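Local coordinates for protein ForH (Streptomyces kaniharaensis, PDB 6NKO) that probably takes part in formycin A biosynthesis, perhaps closing the pyrimidine part of the pyrazolopyrimidine base as related IMP cyclohydrolases do in purine synthesis, at residues 157-162 with 166-171; 56-59 with 63-66; 78-83 with 134-139. All coordinates share one frame; numbering follows the deposited sequence.

Contact 1: 157-162 with 166-171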
ATOM      1  N   ILE A 157       4.126  -1.823  -8.458  1.00 34.59           N
ATOM      2  CA  ILE A 157       5.335  -1.413  -7.753  1.00 38.78           C
ATOM      3  C   ILE A 157       5.058  -1.506  -6.253  1.00 38.03           C
ATOM      4  O   ILE A 157       4.141  -0.825  -5.767  1.00 33.83           O
ATOM      5  CB  ILE A 157       5.768   0.002  -8.144  1.00 40.14           C
ATOM      6  CG1 ILE A 157       6.081   0.062  -9.641  1.00 43.00           C
ATOM      7  CG2 ILE A 157       6.979   0.425  -7.329  1.00 35.15           C
ATOM      8  CD1 ILE A 157       5.844   1.423 -10.260  1.00 40.50           C
ATOM      9  N   PRO A 158       5.802  -2.322  -5.503  1.00 31.68           N
ATOM     10  CA  PRO A 158       5.548  -2.445  -4.064  1.00 38.59           C
ATOM     11  C   PRO A 158       6.507  -1.608  -3.231  1.00 41.37           C
ATOM     12  O   PRO A 158       7.693  -1.934  -3.134  1.00 44.76           O
ATOM     13  CB  PRO A 158       5.753  -3.944  -3.807  1.00 34.77           C
ATOM     14  CG  PRO A 158       6.629  -4.437  -4.989  1.00 47.25           C
ATOM     15  CD  PRO A 158       6.817  -3.285  -5.952  1.00 35.50           C
ATOM     16  N   LEU A 159       6.012  -0.539  -2.615  1.00 30.23           N
ATOM     17  CA  LEU A 159       6.842   0.367  -1.835  1.00 33.40           C
ATOM     18  C   LEU A 159       6.443   0.309  -0.368  1.00 44.41           C
ATOM     19  O   LEU A 159       5.250   0.281  -0.047  1.00 42.74           O
ATOM     20  CB  LEU A 159       6.725   1.803  -2.345  1.00 31.42           C
ATOM     21  CG  LEU A 159       7.484   2.121  -3.634  1.00 36.48           C
ATOM     22  CD1 LEU A 159       6.916   3.373  -4.300  1.00 35.55           C
ATOM     23  CD2 LEU A 159       8.984   2.270  -3.381  1.00 44.25           C
ATOM     24  N   SER A 160       7.440   0.315   0.517  1.00 36.44           N
ATOM     25  CA  SER A 160       7.206   0.311   1.956  1.00 41.97           C
ATOM     26  C   SER A 160       8.142   1.288   2.653  1.00 38.54           C
ATOM     27  O   SER A 160       7.691   2.179   3.380  1.00 34.72           O
ATOM     28  CB  SER A 160       7.392  -1.097   2.534  1.00 42.40           C
ATOM     29  OG  SER A 160       6.925  -1.169   3.874  1.00 40.36           O
ATOM     30  N   ASP A 161       9.439   1.121   2.437  1.00 35.50           N
ATOM     31  CA  ASP A 161      10.449   1.965   3.066  1.00 39.63           C
ATOM     32  C   ASP A 161      10.429   3.363   2.460  1.00 37.77           C
ATOM     33  O   ASP A 161      10.649   3.508   1.249  1.00 40.08           O
ATOM     34  CB  ASP A 161      11.829   1.328   2.898  1.00 41.33           C
ATOM     35  CG  ASP A 161      12.905   2.020   3.721  1.00 47.50           C
ATOM     36  OD1 ASP A 161      12.576   2.927   4.509  1.00 45.81           O
ATOM     37  OD2 ASP A 161      14.088   1.645   3.580  1.00 54.06           O
ATOM     38  N   PRO A 162      10.181   4.414   3.249  1.00 40.92           N
ATOM     39  CA  PRO A 162      10.195   5.780   2.696  1.00 37.22           C
ATOM     40  C   PRO A 162      11.529   6.197   2.086  1.00 43.05           C
ATOM     41  O   PRO A 162      11.581   7.245   1.430  1.00 44.57           O
ATOM     42  CB  PRO A 162       9.843   6.654   3.909  1.00 35.49           C
ATOM     43  CG  PRO A 162       9.109   5.734   4.839  1.00 44.79           C
ATOM     44  CD  PRO A 162       9.738   4.383   4.653  1.00 45.85           C
ATOM     45  N   ASP A 166      12.137   8.187  -3.477  1.00 49.03           N
ATOM     46  CA  ASP A 166      12.737   9.127  -4.420  1.00 48.76           C
ATOM     47  C   ASP A 166      13.213   8.423  -5.686  1.00 39.77           C
ATOM     48  O   ASP A 166      12.931   8.878  -6.801  1.00 48.54           O
ATOM     49  CB  ASP A 166      13.891   9.876  -3.754  1.00 42.94           C
ATOM     50  CG  ASP A 166      14.211  11.186  -4.451  1.00 69.96           C
ATOM     51  OD1 ASP A 166      13.270  11.860  -4.920  1.00 66.64           O
ATOM     52  OD2 ASP A 166      15.406  11.538  -4.536  1.00 75.44           O
ATOM     53  N   ASP A 167      13.939   7.313  -5.537  1.00 42.79           N
ATOM     54  CA  ASP A 167      14.457   6.611  -6.709  1.00 45.77           C
ATOM     55  C   ASP A 167      13.327   6.157  -7.626  1.00 59.29           C
ATOM     56  O   ASP A 167      13.453   6.213  -8.855  1.00 59.44           O
ATOM     57  CB  ASP A 167      15.307   5.417  -6.279  1.00 52.22           C
ATOM     58  CG  ASP A 167      15.603   4.470  -7.430  1.00 85.64           C
ATOM     59  OD1 ASP A 167      15.467   3.242  -7.244  1.00 77.11           O
ATOM     60  OD2 ASP A 167      15.971   4.957  -8.522  1.00 87.77           O
ATOM     61  N   VAL A 168      12.211   5.707  -7.046  1.00 49.05           N
ATOM     62  CA  VAL A 168      11.071   5.299  -7.859  1.00 45.12           C
ATOM     63  C   VAL A 168      10.459   6.506  -8.557  1.00 45.57           C
ATOM     64  O   VAL A 168      10.148   6.457  -9.754  1.00 47.60           O
ATOM     65  CB  VAL A 168      10.038   4.556  -6.993  1.00 42.87           C
ATOM     66  CG1 VAL A 168       8.700   4.467  -7.713  1.00 37.68           C
ATOM     67  CG2 VAL A 168      10.550   3.169  -6.634  1.00 41.98           C
ATOM     68  N   LEU A 169      10.284   7.610  -7.828  1.00 40.13           N
ATOM     69  CA  LEU A 169       9.711   8.811  -8.426  1.00 51.10           C
ATOM     70  C   LEU A 169      10.622   9.377  -9.509  1.00 58.38           C
ATOM     71  O   LEU A 169      10.144   9.841 -10.552  1.00 49.55           O
ATOM     72  CB  LEU A 169       9.446   9.860  -7.346  1.00 45.63           C
ATOM     73  CG  LEU A 169       8.928  11.214  -7.837  1.00 54.31           C
ATOM     74  CD1 LEU A 169       7.640  11.047  -8.634  1.00 46.22           C
ATOM     75  CD2 LEU A 169       8.721  12.168  -6.672  1.00 43.95           C
ATOM     76  N   LYS A 170      11.938   9.348  -9.282  1.00 56.66           N
ATOM     77  CA  LYS A 170      12.867   9.826 -10.299  1.00 54.68           C
ATOM     78  C   LYS A 170      12.822   8.945 -11.540  1.00 58.89           C
ATOM     79  O   LYS A 170      12.772   9.455 -12.664  1.00 62.38           O
ATOM     80  CB  LYS A 170      14.286   9.892  -9.732  1.00 52.90           C
ATOM     81  CG  LYS A 170      14.449  10.912  -8.615  1.00 62.65           C
ATOM     82  CD  LYS A 170      15.797  11.609  -8.667  1.00 64.68           C
ATOM     83  CE  LYS A 170      15.964  12.557  -7.487  1.00 68.53           C
ATOM     84  NZ  LYS A 170      14.785  13.456  -7.322  1.00 77.52           N
ATOM     85  N   LEU A 171      12.819   7.621 -11.354  1.00 55.48           N
ATOM     86  CA  LEU A 171      12.729   6.701 -12.485  1.00 48.60           C
ATOM     87  C   LEU A 171      11.479   6.971 -13.315  1.00 53.43           C
ATOM     88  O   LEU A 171      11.543   7.055 -14.547  1.00 64.23           O
ATOM     89  CB  LEU A 171      12.737   5.257 -11.986  1.00 51.67           C
ATOM     90  CG  LEU A 171      14.094   4.612 -11.704  1.00 42.28           C
ATOM     91  CD1 LEU A 171      13.912   3.361 -10.865  1.00 43.03           C
ATOM     92  CD2 LEU A 171      14.810   4.288 -13.004  1.00 40.46           C
TER
HETATM   93  O   HOH W   1      13.054   8.568  -0.282  1.00 46.78           O
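No flat group lies between Leu159 and Val168, whose methyls meet end to end; the flat group that matters nearby is the Asp166 carboxylate, on the outer side of the helix. On the syn side of OD1, 26° out of the carboxylate plane, sits NZ of Lys170, 3.3 Å from OD1 of Asp166. This is an i to i+4 salt bridge, for which two charged residues on an exposed helix surface are well suited.

The inward surface is purely apolar. CD2 of Leu159 lies 3.7 Å from CG2 of Val168, and CD1 of Leu159 lies 4.0 Å from CG1 of Val168, each methyl of one fork facing one of the other. Val168 can present both branches because CG1 stands anti to its backbone N (chi1 164°) while CG2 stands anti to the carbonyl carbon. Ile157 adds a looser touch, its CG2 4.4 Å from CG1 of Val168. Branched aliphatic residues suit a buried interface without hydrogen bonds, and short Val168 lets the helix approach the sheet.

Where the chain turns from strand to helix, a water donates to O of Pro162 at 2.6 Å and weakly accepts from N of Asp166, serving a first-turn amide. The same carbonyl also receives ND2 of Asn32.

Strand 157-159 is an outermost strand of the parallel sheet within the chain, bonded along one side to strand 114-117. Leu114 of that strand touches Ile157, Leu159 and Val168 alike. Pro158 points to the other face, against Leu146, Ala149 and Ala150 of helix 141-151, while Leu190 of the long helix 184-212 touches both Pro158 and Val168, so helix 165-174 is packed against sheet and long helix together.

Contact 2: 56-59 with 63-66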
ATOM      1  N   LEU A  56      -4.094  14.341   5.393  1.00 49.73           N
ATOM      2  CA  LEU A  56      -2.847  15.097   5.365  1.00 39.93           C
ATOM      3  C   LEU A  56      -2.573  15.662   3.977  1.00 51.06           C
ATOM      4  O   LEU A  56      -2.181  16.827   3.842  1.00 47.15           O
ATOM      5  CB  LEU A  56      -1.691  14.211   5.822  1.00 46.17           C
ATOM      6  CG  LEU A  56      -0.289  14.798   5.670  1.00 41.95           C
ATOM      7  CD1 LEU A  56       0.050  15.674   6.865  1.00 41.61           C
ATOM      8  CD2 LEU A  56       0.737  13.690   5.500  1.00 45.55           C
ATOM      9  N   LEU A  57      -2.774  14.855   2.933  1.00 47.46           N
ATOM     10  CA  LEU A  57      -2.459  15.310   1.583  1.00 44.61           C
ATOM     11  C   LEU A  57      -3.473  16.328   1.079  1.00 45.93           C
ATOM     12  O   LEU A  57      -3.105  17.254   0.348  1.00 48.21           O
ATOM     13  CB  LEU A  57      -2.383  14.119   0.629  1.00 45.87           C
ATOM     14  CG  LEU A  57      -1.249  13.119   0.868  1.00 58.44           C
ATOM     15  CD1 LEU A  57      -1.408  11.909  -0.039  1.00 40.13           C
ATOM     16  CD2 LEU A  57       0.109  13.774   0.663  1.00 43.55           C
ATOM     17  N   ARG A  58      -4.746  16.180   1.456  1.00 41.93           N
ATOM     18  CA  ARG A  58      -5.764  17.120   0.999  1.00 59.08           C
ATOM     19  C   ARG A  58      -5.634  18.465   1.703  1.00 60.18           C
ATOM     20  O   ARG A  58      -5.845  19.516   1.086  1.00 63.48           O
ATOM     21  CB  ARG A  58      -7.159  16.532   1.212  1.00 58.48           C
ATOM     22  CG  ARG A  58      -7.752  15.897  -0.037  1.00 57.26           C
ATOM     23  CD  ARG A  58      -8.989  16.644  -0.508  1.00 63.33           C
ATOM     24  NE  ARG A  58      -9.402  16.229  -1.847  1.00 66.56           N
ATOM     25  CZ  ARG A  58      -9.858  17.058  -2.779  1.00 84.37           C
ATOM     26  NH1 ARG A  58      -9.963  18.355  -2.523  1.00 75.97           N
ATOM     27  NH2 ARG A  58     -10.211  16.592  -3.971  1.00 93.34           N
ATOM     28  N   ASP A  59      -5.297  18.455   2.995  1.00 48.70           N
ATOM     29  CA  ASP A  59      -5.038  19.712   3.691  1.00 61.10           C
ATOM     30  C   ASP A  59      -3.836  20.433   3.098  1.00 58.62           C
ATOM     31  O   ASP A  59      -3.761  21.666   3.154  1.00 57.78           O
ATOM     32  CB  ASP A  59      -4.827  19.460   5.185  1.00 51.56           C
ATOM     33  CG  ASP A  59      -6.103  19.047   5.896  1.00 60.02           C
ATOM     34  OD1 ASP A  59      -7.191  19.174   5.296  1.00 62.15           O
ATOM     35  OD2 ASP A  59      -6.015  18.592   7.055  1.00 73.76           O
ATOM     36  N   GLU A  63      -4.725  16.828  -4.996  1.00 60.50           N
ATOM     37  CA  GLU A  63      -5.967  16.236  -5.492  1.00 68.31           C
ATOM     38  C   GLU A  63      -5.924  14.709  -5.365  1.00 50.45           C
ATOM     39  O   GLU A  63      -6.036  13.962  -6.341  1.00 58.90           O
ATOM     40  CB  GLU A  63      -6.222  16.684  -6.933  1.00 56.56           C
ATOM     41  CG  GLU A  63      -5.119  16.281  -7.952  1.00 61.77           C
ATOM     42  CD  GLU A  63      -3.913  17.218  -7.952  1.00 84.06           C
ATOM     43  OE1 GLU A  63      -3.334  17.471  -9.035  1.00 67.99           O
ATOM     44  OE2 GLU A  63      -3.546  17.707  -6.862  1.00 73.38           O
ATOM     45  N   VAL A  64      -5.764  14.257  -4.143  1.00 50.20           N
ATOM     46  CA  VAL A  64      -5.754  12.830  -3.851  1.00 56.14           C
ATOM     47  C   VAL A  64      -7.189  12.369  -3.662  1.00 50.78           C
ATOM     48  O   VAL A  64      -8.059  13.116  -3.201  1.00 54.59           O
ATOM     49  CB  VAL A  64      -4.878  12.507  -2.619  1.00 44.99           C
ATOM     50  CG1 VAL A  64      -3.424  12.843  -2.913  1.00 42.91           C
ATOM     51  CG2 VAL A  64      -5.366  13.263  -1.384  1.00 49.99           C
ATOM     52  N   GLU A  65      -7.445  11.129  -4.045  1.00 54.11           N
ATOM     53  CA  GLU A  65      -8.773  10.553  -3.950  1.00 53.19           C
ATOM     54  C   GLU A  65      -8.846   9.652  -2.726  1.00 44.54           C
ATOM     55  O   GLU A  65      -7.833   9.145  -2.244  1.00 40.04           O
ATOM     56  CB  GLU A  65      -9.121   9.773  -5.222  1.00 47.80           C
ATOM     57  CG  GLU A  65      -9.231  10.659  -6.461  1.00 59.63           C
ATOM     58  CD  GLU A  65      -9.163   9.877  -7.763  1.00 76.44           C
ATOM     59  OE1 GLU A  65     -10.181   9.271  -8.151  1.00 84.25           O
ATOM     60  OE2 GLU A  65      -8.093   9.877  -8.407  1.00 74.34           O
ATOM     61  N   ARG A  66     -10.056   9.483  -2.207  1.00 46.77           N
ATOM     62  CA  ARG A  66     -10.271   8.635  -1.044  1.00 47.72           C
ATOM     63  C   ARG A  66     -10.381   7.181  -1.484  1.00 62.62           C
ATOM     64  O   ARG A  66     -11.306   6.824  -2.220  1.00 59.54           O
ATOM     65  CB  ARG A  66     -11.535   9.071  -0.311  1.00 44.58           C
ATOM     66  CG  ARG A  66     -11.289   9.634   1.073  1.00 47.62           C
ATOM     67  CD  ARG A  66     -12.536   9.537   1.930  1.00 48.67           C
ATOM     68  NE  ARG A  66     -12.385  10.223   3.210  1.00 73.13           N
ATOM     69  CZ  ARG A  66     -12.756  11.479   3.432  1.00 68.29           C
ATOM     70  NH1 ARG A  66     -13.299  12.195   2.457  1.00 61.96           N
ATOM     71  NH2 ARG A  66     -12.583  12.020   4.630  1.00 74.86           N
TER
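The packing of Leu57 and Arg58 on Val64 is a local apolar contact inside a beta-alpha-beta unit: helix 51-59, which follows strand 46-49, lies here against residues 63-66, which include strand 65-66. No hydrogen bond crosses between the two segments, and the closest backbone pair, Arg58 with Val64, has its CA atoms 6.5 Å apart.

Val64 is the hub. Its side chain lies roughly perpendicular to that of Leu57. CG1 of Val64 spans the leucine from CD1 of Leu57, at 3.6 Å, to CB, while CG2 of Val64 is shared between CB of Leu57, at 3.7 Å, and CG of Arg58, at 3.8 Å. Leu57 holds its CG anti to the carbonyl carbon (chi1 -66°), which carries CD1 to the CG1 methyl of Val64. The arginine runs antiparallel alongside the valine. Arg58 bends at its second torsion, and its guanidinium presents an edge to the Val64 carbonyl, NE lying 3.7 Å from O of Val64. Arg58 is exposed and touches a crystal neighbour, so the lattice may influence its outer conformation.

Leu41 of helix 33-42 and Tyr54 of helix 51-59 also touch Val64, while Ala37 touches Leu57; Glu65 pairs by backbone bonds with strand 46-49.

The chemistry is divided. Leucine and valine fill the inner side by dispersion and exclusion of water, whereas arginine supplies a greasy methylene beside the valine and carries its charge outward. The approach to the carbonyl is too long for a hydrogen bond, although a weak electrostatic attraction may remain.

Contact 3: 78-83 with 134-139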
ATOM      1  N   GLY A  78     -16.444   0.539  10.353  1.00 49.54           N
ATOM      2  CA  GLY A  78     -15.443   1.540  10.672  1.00 47.21           C
ATOM      3  C   GLY A  78     -14.331   1.636   9.656  1.00 42.65           C
ATOM      4  O   GLY A  78     -13.260   2.167   9.964  1.00 50.30           O
ATOM      5  N   GLY A  79     -14.554   1.123   8.447  1.00 48.78           N
ATOM      6  CA  GLY A  79     -13.539   1.146   7.413  1.00 50.54           C
ATOM      7  C   GLY A  79     -12.551   0.005   7.456  1.00 42.84           C
ATOM      8  O   GLY A  79     -11.499   0.089   6.816  1.00 46.96           O
ATOM      9  N   ARG A  80     -12.860  -1.072   8.179  1.00 36.20           N
ATOM     10  CA  ARG A  80     -11.922  -2.175   8.349  1.00 47.45           C
ATOM     11  C   ARG A  80     -11.840  -3.091   7.136  1.00 45.07           C
ATOM     12  O   ARG A  80     -10.961  -3.960   7.097  1.00 45.93           O
ATOM     13  CB  ARG A  80     -12.298  -2.985   9.593  1.00 45.02           C
ATOM     14  CG  ARG A  80     -11.818  -2.344  10.880  1.00 44.81           C
ATOM     15  CD  ARG A  80     -12.389  -3.017  12.116  1.00 45.47           C
ATOM     16  NE  ARG A  80     -11.997  -2.325  13.346  1.00 76.42           N
ATOM     17  CZ  ARG A  80     -12.332  -1.075  13.661  1.00 74.24           C
ATOM     18  NH1 ARG A  80     -13.101  -0.351  12.855  1.00 67.45           N
ATOM     19  NH2 ARG A  80     -11.910  -0.548  14.802  1.00 72.77           N
ATOM     20  N   VAL A  81     -12.716  -2.920   6.150  1.00 31.72           N
ATOM     21  CA  VAL A  81     -12.678  -3.699   4.922  1.00 41.43           C
ATOM     22  C   VAL A  81     -12.523  -2.793   3.697  1.00 35.96           C
ATOM     23  O   VAL A  81     -12.721  -3.232   2.570  1.00 46.82           O
ATOM     24  CB  VAL A  81     -13.922  -4.605   4.810  1.00 33.09           C
ATOM     25  CG1 VAL A  81     -13.784  -5.814   5.709  1.00 34.86           C
ATOM     26  CG2 VAL A  81     -15.164  -3.864   5.236  1.00 55.02           C
ATOM     27  N   LYS A  82     -12.143  -1.531   3.916  1.00 41.06           N
ATOM     28  CA  LYS A  82     -12.219  -0.517   2.868  1.00 36.18           C
ATOM     29  C   LYS A  82     -11.307  -0.808   1.679  1.00 39.61           C
ATOM     30  O   LYS A  82     -11.566  -0.300   0.585  1.00 42.66           O
ATOM     31  CB  LYS A  82     -11.898   0.860   3.453  1.00 39.68           C
ATOM     32  CG  LYS A  82     -10.420   1.159   3.604  1.00 41.48           C
ATOM     33  CD  LYS A  82     -10.189   2.653   3.725  1.00 48.63           C
ATOM     34  CE  LYS A  82     -10.874   3.216   4.959  1.00 48.97           C
ATOM     35  NZ  LYS A  82     -10.355   2.588   6.206  1.00 65.80           N
ATOM     36  N   THR A  83     -10.250  -1.596   1.853  1.00 28.67           N
ATOM     37  CA  THR A  83      -9.434  -2.024   0.725  1.00 33.83           C
ATOM     38  C   THR A  83      -9.637  -3.493   0.389  1.00 40.62           C
ATOM     39  O   THR A  83      -8.982  -4.006  -0.524  1.00 32.67           O
ATOM     40  CB  THR A  83      -7.948  -1.752   0.995  1.00 33.73           C
ATOM     41  OG1 THR A  83      -7.576  -2.318   2.257  1.00 37.07           O
ATOM     42  CG2 THR A  83      -7.677  -0.251   1.008  1.00 32.55           C
ATOM     43  N   PHE A 134      -1.215  -2.284  21.221  1.00 58.01           N
ATOM     44  CA  PHE A 134      -0.610  -2.592  19.929  1.00 61.61           C
ATOM     45  C   PHE A 134      -1.602  -3.184  18.934  1.00 53.11           C
ATOM     46  O   PHE A 134      -1.400  -3.077  17.720  1.00 62.40           O
ATOM     47  CB  PHE A 134       0.570  -3.555  20.112  1.00 55.57           C
ATOM     48  CG  PHE A 134       0.167  -4.966  20.463  1.00 57.35           C
ATOM     49  CD1 PHE A 134      -0.043  -5.913  19.471  1.00 51.89           C
ATOM     50  CD2 PHE A 134       0.015  -5.349  21.785  1.00 54.13           C
ATOM     51  CE1 PHE A 134      -0.412  -7.208  19.790  1.00 53.29           C
ATOM     52  CE2 PHE A 134      -0.348  -6.647  22.109  1.00 56.74           C
ATOM     53  CZ  PHE A 134      -0.563  -7.575  21.109  1.00 43.64           C
ATOM     54  N   ARG A 135      -2.674  -3.804  19.431  1.00 49.32           N
ATOM     55  CA  ARG A 135      -3.469  -4.694  18.587  1.00 53.32           C
ATOM     56  C   ARG A 135      -4.194  -3.937  17.481  1.00 50.03           C
ATOM     57  O   ARG A 135      -4.107  -4.313  16.306  1.00 48.03           O
ATOM     58  CB  ARG A 135      -4.463  -5.484  19.439  1.00 51.95           C
ATOM     59  CG  ARG A 135      -5.353  -6.418  18.631  1.00 48.92           C
ATOM     60  CD  ARG A 135      -6.708  -5.787  18.356  1.00 57.90           C
ATOM     61  NE  ARG A 135      -7.442  -5.569  19.593  1.00 52.22           N
ATOM     62  CZ  ARG A 135      -8.008  -6.541  20.300  1.00 60.90           C
ATOM     63  NH1 ARG A 135      -7.944  -7.794  19.878  1.00 65.57           N
ATOM     64  NH2 ARG A 135      -8.649  -6.257  21.424  1.00 64.77           N
ATOM     65  N   GLU A 136      -4.948  -2.892  17.828  1.00 37.32           N
ATOM     66  CA  GLU A 136      -5.705  -2.207  16.785  1.00 60.10           C
ATOM     67  C   GLU A 136      -4.815  -1.405  15.847  1.00 47.30           C
ATOM     68  O   GLU A 136      -5.291  -0.965  14.796  1.00 62.72           O
ATOM     69  CB  GLU A 136      -6.780  -1.303  17.395  1.00 52.71           C
ATOM     70  CG  GLU A 136      -8.201  -1.850  17.216  1.00 69.02           C
ATOM     71  CD  GLU A 136      -8.771  -1.582  15.830  1.00 87.64           C
ATOM     72  OE1 GLU A 136      -9.805  -2.192  15.480  1.00 86.47           O
ATOM     73  OE2 GLU A 136      -8.187  -0.760  15.091  1.00 79.27           O
ATOM     74  N   LYS A 137      -3.540  -1.217  16.191  1.00 35.43           N
ATOM     75  CA  LYS A 137      -2.578  -0.657  15.253  1.00 44.63           C
ATOM     76  C   LYS A 137      -2.136  -1.666  14.200  1.00 51.55           C
ATOM     77  O   LYS A 137      -1.498  -1.270  13.219  1.00 41.35           O
ATOM     78  CB  LYS A 137      -1.356  -0.128  16.007  1.00 51.80           C
ATOM     79  CG  LYS A 137      -1.660   1.017  16.963  1.00 52.91           C
ATOM     80  CD  LYS A 137      -0.597   2.101  16.881  1.00 75.41           C
ATOM     81  CE  LYS A 137       0.289   2.101  18.116  1.00 75.89           C
ATOM     82  NZ  LYS A 137      -0.508   2.260  19.362  1.00 66.13           N
ATOM     83  N   VAL A 138      -2.464  -2.947  14.378  1.00 45.85           N
ATOM     84  CA  VAL A 138      -2.071  -3.972  13.418  1.00 47.30           C
ATOM     85  C   VAL A 138      -2.882  -3.814  12.139  1.00 45.90           C
ATOM     86  O   VAL A 138      -4.118  -3.752  12.166  1.00 39.46           O
ATOM     87  CB  VAL A 138      -2.251  -5.373  14.020  1.00 44.58           C
ATOM     88  CG1 VAL A 138      -2.023  -6.445  12.961  1.00 38.30           C
ATOM     89  CG2 VAL A 138      -1.313  -5.568  15.202  1.00 46.18           C
ATOM     90  N   ASP A 139      -2.182  -3.756  11.008  1.00 40.47           N
ATOM     91  CA  ASP A 139      -2.806  -3.592   9.702  1.00 44.65           C
ATOM     92  C   ASP A 139      -3.102  -4.961   9.100  1.00 40.59           C
ATOM     93  O   ASP A 139      -2.245  -5.850   9.111  1.00 44.90           O
ATOM     94  CB  ASP A 139      -1.888  -2.789   8.779  1.00 41.46           C
ATOM     95  CG  ASP A 139      -2.619  -2.198   7.585  1.00 50.63           C
ATOM     96  OD1 ASP A 139      -3.759  -2.624   7.303  1.00 44.69           O
ATOM     97  OD2 ASP A 139      -2.044  -1.305   6.927  1.00 55.71           O
TER
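Arg80 and Glu136 meet with their side chains nearly at right angles, and their flat ends are likewise turned steeply, the guanidinium and carboxylate planes standing 68° apart. They therefore cannot make the coplanar, two-oxygen pairing. Instead one oxygen does the work: OE1 of Glu136 sits at the guanidinium edge, 2.8 Å from NH2 of Arg80 and 3.1 Å from NE of Arg80. The NH2 bond is bent (N-H...O 142°) and the NE bond is weak. On the glutamate's side, NH2 approaches from above the carboxylate, 51° out of its plane. The second oxygen, OE2 of Glu136, stays 3.7 Å from NH2 of Arg80.

A long arginine and a flexible glutamate suit a bridge between two loops whose nearest CA atoms, those of Arg80 and Asp139, are 9.3 Å apart. Arg80 is stretched from CG to NE toward the other loop, whereas Glu136 folds at its second torsion. A further hold on the arginine comes from NH1, which bonds to O of Leu77, while CA of Gly78 lies in plane at the guanidinium edge. The salt bridge is on the surface, and both residues also touch crystal neighbours, so its strength in solution is probably modest.

Arg80 is itself the second residue of a type I turn from Gly79 to Lys82. The turn's own backbone bond is weak, and NZ of Lys82 reinforces it by bonding to O of Gly79 at 2.8 Å. Glu51 pairs with the same NZ. In the second loop, Asp139 caps the amide of Gly142 with OD1 and takes ND2 of Asn117 on OD2.

The Gly-Arg-Val-Lys-Thr run and the Asp-Val-Gly-Gly run after Val138 resemble sequences that line the IMP cyclohydrolase site of PurH enzymes. The arrangement is consistent with two such loops of an MGS-like domain, joined on the protein surface by a salt bridge.

Contacts 1 and 2 mark the two outer strands of one parallel sheet, 157-159 and 65-66, with centres about 19 Å apart and nearest atoms about 11 Å apart. Contact 3 belongs to loops: its centre lies about 24 Å from that of contact 1, across the chain's centre, and about 20 Å from that of contact 2, with nearest atoms about 9 Å and 7 Å away respectively. None of the three touch, yet single residues connect them. Asn117 bonds to Ser160 of contact 1 and Asp139 of contact 3, while Glu51, opening the helix of contact 2, pairs with Lys82 of contact 3. No ligand is bound; by resemblance to IMP cyclohydrolases, contact 3 probably lies nearest the active site.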